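Local coordinates for protein orotidine 5'-phosphate decarboxylase (PDB 4LUI) that probably catalyses the decarboxylation of orotidine 5'-monophosphate to uridine 5'-monophosphate, the last step of de novo UMP synthesis, as a homodimeric TIM barrel, at residues 160-165 with 177-182; 130-135 with 152-157; 37-42 with 218-223. One frame throughout, in Å; residues are numbered along the deposited sequence.

Interaction 1. Residues 160-165 with 177-182; sequences DAIVAP and EIAELP
The directions of D160-I162 and A179-P182 lie 109° apart, and the backbones run nearest, CA to CA, at A161 and P182 (4.6 Å). There I162 N donates to P182 O at 2.8 Å, with the acceptor approached in its carbonyl plane and an N-H...O angle of 160°. The same oxygen also takes a CA-H...O contact from A161 CA at 3.2 Å. The small methyl of A161 suits this close approach, its CB lying 3.9 Å from P182 CB. Proline has no N-H to place here, and its ring carbon CD packs on D160 O at 3.4 Å. I162 reaches farther: a chi1 of 58° tucks CG1 over its own backbone, flanked by N and C, and CD1 meets A179 CB at 3.6 Å. Its other branch, CG2, faces L181 CD1 at 4.3 Å, so one branched residue meets both the last turn of the helix and the loop. E180, with positive phi, turns the chain out of that helix. In this beta-alpha-beta unit, helix 169-179 returns the chain to strand 183-186, parallel to 161-163; I162 also packs on A154 of helix 147-157, and A161 pairs with M130 on strand 127-131.

Interaction 2. Residues 130-135 with 152-157; sequences MVTEMS and EMAKKL
In the beta-alpha-beta unit of strand 127-131, helix 147-157 and strand 161-163, M130 near the end of the first strand reaches outward to A154 on the helix. CG of M130 is anti to its backbone N (chi1 -179°), which extends the chain from the strand, and a bend at chi3 (-56°) then lays the terminal methyl against the helix backbone. M130 CE thereby comes to 3.7 Å from A154 CA, while M130 SD lies 4.0 Å from A154 CB. Alanine suits the place because its single methyl lets the sulfur and methyl of M130 settle close to the helix. One turn on, L157 offers CD1 to M130 CE at 4.3 Å. This is the usual layering of a TIM barrel, in which apolar side chains on the outer face of the strands meet the inward face of the surrounding helices. Past the strand, T132 adds its methyl, CG2 standing 4.3 Å from A154 CB, and the loop runs on to S135, predicted to bind substrate. M153 crosses M130 at about a right angle, with M153 CE 4.1 Å from M130 SD, but M153 has two conformers, so this contact and its packing on Q141 of the second subunit are both less certain. L157 also packs on V114 of helix 111-124.

Interaction 3. Residues 37-42 with 218-223; sequences LKIVED and QNPKEE
The carboxylate of D42 has K221 over one face, and P220 comes up to its OD2 end. K221 N donates to D42 OD2 at 3.1 Å from above the carboxylate plane, 55° out of it, and the bond is bent, with an N-H...O angle of 139°. On that same face K221 CB lies 3.7 Å from D42 CG. A chi1 of -177° swings the lysine chain away from its own N and along the D42 carbonyl, K221 CE coming within 3.2 Å of D42 O. From there NZ makes a long salt bridge to D42 OD1 at 3.9 Å. P220 CD approaches D42 OD2 at 3.3 Å. Helix 33-43 follows the first strand of the barrel and helix 220-230 comes after the last, so the contact joins the two ends of the outer helical ring. Aspartate suits this place: its negative charge faces the first turn of helix 220-230, where the helix dipole would probably favour it. Proline fits that first turn well, needing no N-H partner. Deeper in, I39 CG1 packs on P220 CG at 4.2 Å, and Y215 and I214 of the short helix 212-215 touch I39 and P220 respectively.

Interactions 1 and 2 are neighbours, their centres 7 Å apart, and belong to successive, overlapping beta-alpha-beta units: strand 161-163 ends the unit of interaction 2 and begins that of interaction 1. The two are stitched together through V163 N to M130 O in the sheet and K155 NZ to I178 O between the helices. Along the chain interaction 2 closes before interaction 1 opens, and both are nested in the loop closed by interaction 3. That last contact lies across the barrel, its centre 29 Å from interaction 1 and 32 Å from interaction 2. Local contacts thus build successive units, while a sequence-distant one closes the helical ring around the eight-stranded barrel.

Interaction 1. Residues 160-165 with 177-182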
loop_
_atom_site.group_PDB
_atom_site.type_symbol
_atom_site.label_atom_id
_atom_site.label_comp_id
_atom_site.label_asym_id
_atom_site.label_seq_id
_atom_site.Cartn_x
_atom_site.Cartn_y
_atom_site.Cartn_z
ATOM N N ASP B 160 -13.392 -11.252 -5.178
ATOM C CA ASP B 160 -13.063 -12.621 -5.558
ATOM C C ASP B 160 -12.609 -13.489 -4.392
ATOM O O ASP B 160 -12.800 -14.710 -4.418
ATOM C CB ASP B 160 -12.001 -12.621 -6.657
ATOM C CG ASP B 160 -12.483 -11.946 -7.912
ATOM O OD1 ASP B 160 -13.049 -12.643 -8.780
ATOM O OD2 ASP B 160 -12.329 -10.715 -8.015
ATOM N N ALA B 161 -11.987 -12.863 -3.392
ATOM C CA ALA B 161 -11.468 -13.588 -2.236
ATOM C C ALA B 161 -11.141 -12.612 -1.123
ATOM O O ALA B 161 -11.088 -11.402 -1.346
ATOM C CB ALA B 161 -10.206 -14.380 -2.610
ATOM N N ILE B 162 -10.906 -13.140 0.073
ATOM C CA ILE B 162 -10.429 -12.304 1.172
ATOM C C ILE B 162 -9.137 -12.866 1.747
ATOM O O ILE B 162 -8.833 -14.066 1.609
ATOM C CB ILE B 162 -11.481 -12.186 2.293
ATOM C CG1 ILE B 162 -11.851 -13.562 2.837
ATOM C CG2 ILE B 162 -12.732 -11.490 1.778
ATOM C CD1 ILE B 162 -12.767 -13.491 4.046
ATOM N N VAL B 163 -8.388 -11.983 2.403
ATOM C CA VAL B 163 -7.163 -12.349 3.106
ATOM C C VAL B 163 -7.455 -12.202 4.592
ATOM O O VAL B 163 -7.940 -11.165 5.026
ATOM C CB VAL B 163 -6.014 -11.402 2.731
ATOM C CG1 VAL B 163 -4.825 -11.616 3.654
ATOM C CG2 VAL B 163 -5.612 -11.615 1.296
ATOM N N ALA B 164 -7.186 -13.253 5.357
ATOM C CA ALA B 164 -7.445 -13.250 6.792
ATOM C C ALA B 164 -6.523 -14.267 7.462
ATOM O O ALA B 164 -6.014 -15.179 6.802
ATOM C CB ALA B 164 -8.916 -13.569 7.075
ATOM N N PRO B 165 -6.265 -14.094 8.764
ATOM C CA PRO B 165 -5.320 -14.960 9.476
ATOM C C PRO B 165 -5.880 -16.321 9.875
ATOM O O PRO B 165 -7.097 -16.508 9.950
ATOM C CB PRO B 165 -5.007 -14.159 10.751
ATOM C CG PRO B 165 -5.428 -12.766 10.454
ATOM C CD PRO B 165 -6.619 -12.912 9.569
ATOM N N GLU B 177 -17.726 -18.083 7.286
ATOM C CA GLU B 177 -19.175 -18.187 7.364
ATOM C C GLU B 177 -19.872 -16.851 7.133
ATOM O O GLU B 177 -20.983 -16.813 6.623
ATOM C CB GLU B 177 -19.606 -18.851 8.673
ATOM C CG GLU B 177 -19.180 -20.326 8.733
ATOM C CD GLU B 177 -19.723 -21.068 9.939
ATOM O OE1 GLU B 177 -20.342 -20.426 10.813
ATOM O OE2 GLU B 177 -19.535 -22.302 10.007
ATOM N N ILE B 178 -19.198 -15.754 7.470
ATOM C CA ILE B 178 -19.730 -14.425 7.186
ATOM C C ILE B 178 -19.487 -14.026 5.725
ATOM O O ILE B 178 -20.417 -13.624 5.032
ATOM C CB ILE B 178 -19.088 -13.362 8.096
ATOM C CG1 ILE B 178 -19.488 -13.576 9.554
ATOM C CG2 ILE B 178 -19.465 -11.969 7.640
ATOM C CD1 ILE B 178 -18.578 -12.828 10.536
ATOM N N ALA B 179 -18.246 -14.136 5.263
ATOM C CA ALA B 179 -17.902 -13.713 3.905
ATOM C C ALA B 179 -18.491 -14.627 2.820
ATOM O O ALA B 179 -18.952 -14.143 1.787
ATOM C CB ALA B 179 -16.392 -13.592 3.742
ATOM N N GLU B 180 -18.475 -15.938 3.062
ATOM C CA GLU B 180 -18.889 -16.934 2.062
ATOM C C GLU B 180 -18.108 -16.763 0.753
ATOM O O GLU B 180 -18.635 -16.965 -0.338
ATOM C CB GLU B 180 -20.408 -16.894 1.822
ATOM C CG GLU B 180 -21.223 -17.118 3.087
ATOM C CD GLU B 180 -22.717 -17.226 2.823
ATOM O OE1 GLU B 180 -23.151 -16.905 1.699
ATOM O OE2 GLU B 180 -23.457 -17.634 3.743
ATOM N N LEU B 181 -16.842 -16.392 0.882
ATOM C CA LEU B 181 -15.947 -16.190 -0.243
ATOM C C LEU B 181 -14.691 -17.015 -0.011
ATOM O O LEU B 181 -14.390 -17.379 1.133
ATOM C CB LEU B 181 -15.540 -14.713 -0.324
ATOM C CG LEU B 181 -16.656 -13.767 -0.758
ATOM C CD1 LEU B 181 -16.251 -12.334 -0.513
ATOM C CD2 LEU B 181 -16.989 -13.997 -2.226
ATOM N N PRO B 182 -13.939 -17.298 -1.087
ATOM C CA PRO B 182 -12.611 -17.893 -0.905
ATOM C C PRO B 182 -11.735 -17.080 0.050
ATOM O O PRO B 182 -11.781 -15.844 0.050
ATOM C CB PRO B 182 -12.021 -17.853 -2.316
ATOM C CG PRO B 182 -13.225 -17.980 -3.202
ATOM C CD PRO B 182 -14.277 -17.148 -2.512
#

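Interaction 2. Residues 130-135 with 152-157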
loop_
_atom_site.group_PDB
_atom_site.type_symbol
_atom_site.label_atom_id
_atom_site.label_comp_id
_atom_site.label_asym_id
_atom_site.label_seq_id
_atom_site.Cartn_x
_atom_site.Cartn_y
_atom_site.Cartn_z
ATOM N N MET B 130 -9.792 -8.736 -0.938
ATOM C CA MET B 130 -9.824 -7.733 0.132
ATOM C C MET B 130 -9.204 -8.246 1.427
ATOM O O MET B 130 -9.544 -9.340 1.892
ATOM C CB MET B 130 -11.270 -7.302 0.423
ATOM C CG MET B 130 -11.348 -6.233 1.521
ATOM S SD MET B 130 -13.030 -5.933 2.104
ATOM C CE MET B 130 -13.800 -5.528 0.548
ATOM N N VAL B 131 -8.318 -7.449 2.023
ATOM C CA VAL B 131 -7.859 -7.743 3.373
ATOM C C VAL B 131 -8.978 -7.418 4.347
ATOM O O VAL B 131 -9.399 -6.264 4.443
ATOM C CB VAL B 131 -6.676 -6.855 3.770
ATOM C CG1 VAL B 131 -6.245 -7.180 5.200
ATOM C CG2 VAL B 131 -5.520 -7.057 2.826
ATOM N N THR B 132 -9.456 -8.418 5.081
ATOM C CA THR B 132 -10.496 -8.162 6.077
ATOM C C THR B 132 -9.972 -8.232 7.506
ATOM O O THR B 132 -10.637 -7.775 8.437
ATOM C CB THR B 132 -11.685 -9.144 5.972
ATOM O OG1 THR B 132 -11.240 -10.474 6.277
ATOM C CG2 THR B 132 -12.332 -9.100 4.570
ATOM N N GLU B 133 -8.791 -8.812 7.688
ATOM C CA GLU B 133 -8.301 -9.103 9.035
ATOM C C GLU B 133 -6.797 -9.373 8.970
ATOM O O GLU B 133 -6.329 -10.009 8.036
ATOM C CB GLU B 133 -9.073 -10.313 9.583
ATOM C CG GLU B 133 -8.940 -10.570 11.076
ATOM C CD GLU B 133 -10.102 -11.393 11.633
ATOM O OE1 GLU B 133 -11.203 -11.365 11.034
ATOM O OE2 GLU B 133 -9.916 -12.053 12.680
ATOM N N MET B 134 -6.056 -8.864 9.949
ATOM C CA MET B 134 -4.603 -8.969 9.969
ATOM C C MET B 134 -4.149 -9.470 11.334
ATOM O O MET B 134 -4.898 -9.388 12.315
ATOM C CB MET B 134 -3.966 -7.619 9.633
ATOM C CG MET B 134 -4.251 -7.174 8.194
ATOM S SD MET B 134 -3.430 -5.619 7.814
ATOM C CE MET B 134 -1.734 -6.181 7.627
ATOM N N SER B 135 -2.931 -9.992 11.406
ATOM C CA SER B 135 -2.514 -10.706 12.612
ATOM C C SER B 135 -1.358 -10.067 13.369
ATOM O O SER B 135 -0.918 -10.599 14.386
ATOM C CB SER B 135 -2.170 -12.158 12.278
ATOM O OG SER B 135 -1.074 -12.207 11.394
ATOM N N GLU B 152 -18.272 -8.592 5.839
ATOM C CA GLU B 152 -19.603 -8.301 5.315
ATOM C C GLU B 152 -19.495 -7.428 4.064
ATOM O O GLU B 152 -20.261 -7.615 3.113
ATOM C CB GLU B 152 -20.493 -7.616 6.364
ATOM C CG GLU B 152 -20.838 -8.495 7.552
ATOM C CD GLU B 152 -21.271 -7.704 8.777
ATOM O OE1 GLU B 152 -21.635 -6.516 8.630
ATOM O OE2 GLU B 152 -21.237 -8.281 9.888
ATOM N N MET B 153 -18.556 -6.488 4.050
ATOM C CA MET B 153 -18.419 -5.639 2.875
ATOM C C MET B 153 -17.835 -6.419 1.697
ATOM O O MET B 153 -18.215 -6.193 0.547
ATOM C CB MET B 153 -17.584 -4.397 3.174
ATOM C CG MET B 153 -17.625 -3.385 2.056
ATOM S SD MET B 153 -16.679 -1.910 2.440
ATOM C CE MET B 153 -15.185 -2.633 3.098
ATOM N N ALA B 154 -16.924 -7.342 1.987
ATOM C CA ALA B 154 -16.371 -8.210 0.947
ATOM C C ALA B 154 -17.495 -9.017 0.281
ATOM O O ALA B 154 -17.544 -9.147 -0.946
ATOM C CB ALA B 154 -15.333 -9.144 1.538
ATOM N N LYS B 155 -18.415 -9.526 1.096
ATOM C CA LYS B 155 -19.558 -10.272 0.568
ATOM C C LYS B 155 -20.481 -9.383 -0.270
ATOM O O LYS B 155 -20.917 -9.779 -1.355
ATOM C CB LYS B 155 -20.344 -10.932 1.704
ATOM C CG LYS B 155 -21.626 -11.628 1.246
ATOM C CD LYS B 155 -22.205 -12.521 2.337
ATOM C CE LYS B 155 -22.556 -11.735 3.582
ATOM N NZ LYS B 155 -22.914 -12.619 4.740
ATOM N N LYS B 156 -20.772 -8.186 0.240
ATOM C CA LYS B 156 -21.652 -7.238 -0.449
ATOM C C LYS B 156 -21.103 -6.853 -1.821
ATOM O O LYS B 156 -21.836 -6.860 -2.821
ATOM C CB LYS B 156 -21.837 -5.977 0.401
ATOM C CG LYS B 156 -22.659 -4.892 -0.269
ATOM C CD LYS B 156 -22.663 -3.615 0.558
ATOM C CE LYS B 156 -23.448 -2.517 -0.152
ATOM N NZ LYS B 156 -23.463 -1.236 0.609
ATOM N N LEU B 157 -19.813 -6.530 -1.865
ATOM C CA LEU B 157 -19.172 -6.094 -3.104
ATOM C C LEU B 157 -18.813 -7.244 -4.044
ATOM O O LEU B 157 -18.441 -7.010 -5.192
ATOM C CB LEU B 157 -17.910 -5.285 -2.795
ATOM C CG LEU B 157 -18.122 -3.995 -1.998
ATOM C CD1 LEU B 157 -16.778 -3.314 -1.721
ATOM C CD2 LEU B 157 -19.074 -3.052 -2.730
#

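Interaction 3. Residues 37-42 with 218-223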
loop_
_atom_site.group_PDB
_atom_site.type_symbol
_atom_site.label_atom_id
_atom_site.label_comp_id
_atom_site.label_asym_id
_atom_site.label_seq_id
_atom_site.Cartn_x
_atom_site.Cartn_y
_atom_site.Cartn_z
ATOM N N LEU B 37 13.328 -15.064 -9.666
ATOM C CA LEU B 37 13.103 -15.814 -10.894
ATOM C C LEU B 37 13.593 -17.253 -10.763
ATOM O O LEU B 37 12.987 -18.174 -11.312
ATOM C CB LEU B 37 13.771 -15.111 -12.077
ATOM C CG LEU B 37 13.052 -13.818 -12.477
ATOM C CD1 LEU B 37 13.770 -13.094 -13.607
ATOM C CD2 LEU B 37 11.594 -14.093 -12.855
ATOM N N LYS B 38 14.694 -17.443 -10.036
ATOM C CA LYS B 38 15.224 -18.777 -9.800
ATOM C C LYS B 38 14.209 -19.621 -9.037
ATOM O O LYS B 38 13.950 -20.772 -9.380
ATOM C CB LYS B 38 16.538 -18.724 -9.017
ATOM C CG LYS B 38 17.103 -20.111 -8.740
ATOM C CD LYS B 38 18.322 -20.084 -7.809
ATOM C CE LYS B 38 19.548 -19.487 -8.487
ATOM N NZ LYS B 38 19.927 -20.218 -9.730
ATOM N N ILE B 39 13.620 -19.028 -8.010
ATOM C CA ILE B 39 12.676 -19.746 -7.169
ATOM C C ILE B 39 11.415 -20.113 -7.936
ATOM O O ILE B 39 10.935 -21.248 -7.848
ATOM C CB ILE B 39 12.321 -18.936 -5.932
ATOM C CG1 ILE B 39 13.551 -18.822 -5.023
ATOM C CG2 ILE B 39 11.146 -19.572 -5.190
ATOM C CD1 ILE B 39 13.450 -17.694 -4.014
ATOM N N VAL B 40 10.880 -19.152 -8.683
ATOM C CA VAL B 40 9.682 -19.405 -9.486
ATOM C C VAL B 40 9.866 -20.592 -10.431
ATOM O O VAL B 40 9.021 -21.491 -10.482
ATOM C CB VAL B 40 9.254 -18.155 -10.286
ATOM C CG1 VAL B 40 8.169 -18.516 -11.293
ATOM C CG2 VAL B 40 8.757 -17.067 -9.348
ATOM N N GLU B 41 10.972 -20.603 -11.169
ATOM C CA GLU B 41 11.262 -21.702 -12.080
ATOM C C GLU B 41 11.324 -23.026 -11.330
ATOM O O GLU B 41 10.878 -24.064 -11.831
ATOM C CB GLU B 41 12.585 -21.449 -12.814
ATOM C CG GLU B 41 13.089 -22.633 -13.639
ATOM C CD GLU B 41 12.355 -22.790 -14.957
ATOM O OE1 GLU B 41 11.482 -21.946 -15.262
ATOM O OE2 GLU B 41 12.659 -23.755 -15.693
ATOM N N ASP B 42 11.867 -22.983 -10.118
ATOM C CA ASP B 42 12.112 -24.196 -9.345
ATOM C C ASP B 42 10.822 -24.781 -8.751
ATOM O O ASP B 42 10.686 -26.011 -8.667
ATOM C CB ASP B 42 13.134 -23.912 -8.232
ATOM C CG ASP B 42 14.028 -25.112 -7.928
ATOM O OD1 ASP B 42 14.360 -25.865 -8.869
ATOM O OD2 ASP B 42 14.404 -25.302 -6.748
ATOM N N GLN B 218 17.798 -23.655 -0.024
ATOM C CA GLN B 218 18.615 -23.834 -1.223
ATOM C C GLN B 218 17.942 -24.788 -2.205
ATOM O O GLN B 218 18.343 -24.888 -3.371
ATOM C CB GLN B 218 20.019 -24.333 -0.869
ATOM C CG GLN B 218 20.871 -23.293 -0.159
ATOM C CD GLN B 218 20.892 -21.965 -0.897
ATOM O OE1 GLN B 218 21.396 -21.870 -2.020
ATOM N NE2 GLN B 218 20.337 -20.935 -0.273
ATOM N N ASN B 219 16.905 -25.477 -1.735
ATOM C CA ASN B 219 16.163 -26.399 -2.581
ATOM C C ASN B 219 14.673 -26.119 -2.490
ATOM O O ASN B 219 13.907 -26.909 -1.941
ATOM C CB ASN B 219 16.496 -27.849 -2.226
ATOM C CG ASN B 219 17.977 -28.145 -2.369
ATOM O OD1 ASN B 219 18.688 -28.313 -1.375
ATOM N ND2 ASN B 219 18.456 -28.197 -3.610
ATOM N N PRO B 220 14.267 -24.966 -3.025
ATOM C CA PRO B 220 12.864 -24.570 -2.901
ATOM C C PRO B 220 11.912 -25.574 -3.555
ATOM O O PRO B 220 10.773 -25.658 -3.088
ATOM C CB PRO B 220 12.803 -23.218 -3.623
ATOM C CG PRO B 220 14.218 -22.770 -3.749
ATOM C CD PRO B 220 15.061 -23.991 -3.790
ATOM N N LYS B 221 12.345 -26.301 -4.588
ATOM C CA LYS B 221 11.464 -27.280 -5.245
ATOM C C LYS B 221 10.997 -28.342 -4.257
ATOM O O LYS B 221 9.797 -28.618 -4.157
ATOM C CB LYS B 221 12.136 -27.939 -6.458
ATOM C CG LYS B 221 11.235 -28.919 -7.215
ATOM C CD LYS B 221 11.973 -29.614 -8.354
ATOM C CE LYS B 221 12.302 -28.627 -9.461
ATOM N NZ LYS B 221 13.204 -29.220 -10.491
ATOM N N GLU B 222 11.943 -28.921 -3.519
ATOM C CA GLU B 222 11.631 -29.950 -2.527
ATOM C C GLU B 222 10.728 -29.424 -1.412
ATOM O O GLU B 222 9.874 -30.155 -0.903
ATOM C CB GLU B 222 12.909 -30.500 -1.893
ATOM C CG GLU B 222 13.883 -31.133 -2.862
ATOM C CD GLU B 222 15.214 -31.443 -2.199
ATOM O OE1 GLU B 222 16.216 -31.625 -2.924
ATOM O OE2 GLU B 222 15.253 -31.499 -0.950
ATOM N N GLU B 223 10.952 -28.177 -1.001
ATOM C CA GLU B 223 10.108 -27.566 0.021
ATOM C C GLU B 223 8.691 -27.361 -0.499
ATOM O O GLU B 223 7.723 -27.666 0.198
ATOM C CB GLU B 223 10.700 -26.239 0.517
ATOM C CG GLU B 223 12.101 -26.380 1.069
ATOM C CD GLU B 223 12.229 -27.530 2.054
ATOM O OE1 GLU B 223 11.403 -27.619 2.984
ATOM O OE2 GLU B 223 13.160 -28.344 1.892
#